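Local coordinates for protein histone-lysine N-methyltransferase, H3 lysine-9 specific SUVH6 (Arabidopsis thaliana, PDB 6A5K) that methylates histone H3 with S-adenosylmethionine as methyl donor and probably reads methylated DNA through its SRA domain, at residues Y316-A321 with S341-V346. The protein carries 1 engineered substitution. Sequence-based numbering, arbitrary orientation.
Sequences YNFDGA and SCYLRV. With ZN (zinc ion), chain C.
Phe-318 and Tyr-343 lie flat against each other as an offset stack, their planes only 3° apart and the ring centroids separated by 3.8 Å. The slip sets Tyr-343 CE2 over the middle of the Phe-318 ring and Phe-318 CD1 over the middle of the tyrosine, while Tyr-343 CE1 lies 3.6 Å from Phe-318 CB. Both rings hang from type I turns, Asn-317 to Gly-320 and Cys-342 to Arg-345. A second fit is more knob-like: methyl CG2 of Val-346 sits above the centre of the Tyr-316 ring, 3.5 Å from its centroid and 5° off the normal, a CH-pi contact. With Val-346 CG2 anti to its carbonyl carbon and CG1 anti to the backbone N (chi1 178°), CG2 lies over this ring and CG1 rests near the carbonyl O of Gly-320. Leu-344 CD2 reaches the edge of the Tyr-316 ring near its plane. This is the Pre-SET motif, whose cysteines hold a three-zinc cluster; Cys-342 SG binds one zinc at 2.4 Å, with Cys-296, Cys-332 and Cys-338, and also accepts a hydrogen bond from Leu-344 N. The contact joins the loop carrying Cys-342 to the 316-321 loop, whose Asn-317 and Asp-319 meet Arg-22 of helix 5-29. With an alanine in place of Tyr-343, one face of Phe-318 would probably lose its stacking partner and a gap is likely to open between the two turns. Between the stacked pair and the Tyr-316/Val-346 contact, one water donates to Asn-317 O and, at 2.7 Å, to Tyr-343 O, bridging backbones that share no direct hydrogen bond.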
loop_
_atom_site.group_PDB
_atom_site.type_symbol
_atom_site.label_atom_id
_atom_site.label_comp_id
_atom_site.label_asym_id
_atom_site.label_seq_id
_atom_site.Cartn_x
_atom_site.Cartn_y
_atom_site.Cartn_z
ATOM N N TYR A 316 9.520 10.100 9.150
ATOM C CA TYR A 316 8.916 10.181 7.825
ATOM C C TYR A 316 9.974 10.588 6.809
ATOM O O TYR A 316 10.928 11.276 7.153
ATOM C CB TYR A 316 7.766 11.200 7.794
ATOM C CG TYR A 316 6.600 10.904 8.716
ATOM C CD1 TYR A 316 5.648 9.940 8.386
ATOM C CD2 TYR A 316 6.429 11.616 9.902
ATOM C CE1 TYR A 316 4.571 9.678 9.225
ATOM C CE2 TYR A 316 5.355 11.357 10.747
ATOM C CZ TYR A 316 4.434 10.391 10.406
ATOM O OH TYR A 316 3.368 10.140 11.249
ATOM N N ASN A 317 9.805 10.182 5.554
ATOM C CA ASN A 317 10.599 10.772 4.483
ATOM C C ASN A 317 10.030 12.139 4.118
ATOM O O ASN A 317 8.934 12.494 4.539
ATOM C CB ASN A 317 10.642 9.863 3.249
ATOM C CG ASN A 317 11.472 8.612 3.478
ATOM O OD1 ASN A 317 10.978 7.495 3.341
ATOM N ND2 ASN A 317 12.737 8.797 3.841
ATOM N N PHE A 318 10.763 12.898 3.315
ATOM C CA PHE A 318 10.337 14.256 2.986
ATOM C C PHE A 318 9.061 14.272 2.139
ATOM O O PHE A 318 8.406 15.311 2.023
ATOM C CB PHE A 318 11.453 15.014 2.262
ATOM C CG PHE A 318 12.597 15.425 3.156
ATOM C CD1 PHE A 318 12.609 15.085 4.501
ATOM C CD2 PHE A 318 13.653 16.163 2.647
ATOM C CE1 PHE A 318 13.660 15.460 5.318
ATOM C CE2 PHE A 318 14.708 16.550 3.460
ATOM C CZ PHE A 318 14.710 16.196 4.800
ATOM N N ASP A 319 8.700 13.129 1.558
ATOM C CA ASP A 319 7.497 13.056 0.735
ATOM C C ASP A 319 6.259 12.631 1.539
ATOM O O ASP A 319 5.198 12.371 0.971
ATOM C CB ASP A 319 7.728 12.112 -0.461
ATOM C CG ASP A 319 7.912 10.646 -0.051
ATOM O OD1 ASP A 319 7.967 10.327 1.152
ATOM O OD2 ASP A 319 8.017 9.800 -0.960
ATOM N N GLY A 320 6.396 12.571 2.862
ATOM C CA GLY A 320 5.261 12.301 3.727
ATOM C C GLY A 320 5.042 10.846 4.105
ATOM O O GLY A 320 4.282 10.546 5.018
ATOM N N ALA A 321 5.699 9.932 3.402
ATOM C CA ALA A 321 5.569 8.515 3.716
ATOM C C ALA A 321 6.342 8.151 4.981
ATOM O O ALA A 321 7.431 8.675 5.222
ATOM C CB ALA A 321 6.054 7.668 2.540
ATOM N N SER A 341 3.929 22.614 6.742
ATOM C CA SER A 341 4.578 21.704 5.810
ATOM C C SER A 341 5.677 20.879 6.472
ATOM O O SER A 341 6.358 20.103 5.802
ATOM C CB SER A 341 5.160 22.488 4.634
ATOM O OG SER A 341 6.076 23.469 5.094
ATOM N N CYS A 342 5.856 21.058 7.778
ATOM C CA CYS A 342 6.897 20.347 8.514
ATOM C C CYS A 342 6.854 18.856 8.241
ATOM O O CYS A 342 5.782 18.252 8.218
ATOM C CB CYS A 342 6.775 20.581 10.021
ATOM S SG CYS A 342 7.982 19.607 10.964
ATOM N N TYR A 343 8.028 18.270 8.041
ATOM C CA TYR A 343 8.138 16.843 7.748
ATOM C C TYR A 343 7.564 15.991 8.879
ATOM O O TYR A 343 7.177 14.837 8.674
ATOM C CB TYR A 343 9.601 16.488 7.483
ATOM C CG TYR A 343 10.175 17.217 6.283
ATOM C CD1 TYR A 343 9.527 17.184 5.054
ATOM C CD2 TYR A 343 11.353 17.952 6.383
ATOM C CE1 TYR A 343 10.043 17.850 3.949
ATOM C CE2 TYR A 343 11.880 18.620 5.281
ATOM C CZ TYR A 343 11.216 18.561 4.071
ATOM O OH TYR A 343 11.724 19.215 2.979
ATOM N N LEU A 344 7.501 16.576 10.071
ATOM C CA LEU A 344 6.915 15.911 11.226
ATOM C C LEU A 344 5.442 16.269 11.433
ATOM O O LEU A 344 4.924 16.143 12.537
ATOM C CB LEU A 344 7.701 16.253 12.491
ATOM C CG LEU A 344 9.120 15.702 12.578
ATOM C CD1 LEU A 344 9.759 16.117 13.901
ATOM C CD2 LEU A 344 9.094 14.186 12.432
ATOM N N ARG A 345 4.777 16.742 10.386
ATOM C CA ARG A 345 3.331 16.933 10.446
ATOM C C ARG A 345 2.686 16.156 9.310
ATOM O O ARG A 345 2.695 16.592 8.163
ATOM C CB ARG A 345 2.955 18.416 10.364
ATOM C CG ARG A 345 3.468 19.269 11.509
ATOM C CD ARG A 345 2.969 20.703 11.342
ATOM N NE ARG A 345 3.609 21.650 12.248
ATOM C CZ ARG A 345 3.138 21.957 13.450
ATOM N NH1 ARG A 345 2.041 21.358 13.901
ATOM N NH2 ARG A 345 3.774 22.845 14.207
ATOM N N VAL A 346 2.143 14.989 9.632
ATOM C CA VAL A 346 1.567 14.122 8.610
ATOM C C VAL A 346 0.155 13.675 8.989
ATOM O O VAL A 346 -0.821 14.154 8.409
ATOM C CB VAL A 346 2.457 12.879 8.355
ATOM C CG1 VAL A 346 1.811 11.965 7.318
ATOM C CG2 VAL A 346 3.845 13.299 7.899
HETATM ZN ZN ZN C . 8.186 20.654 13.118
HETATM O O HOH W 1 6.990 14.156 6.080
#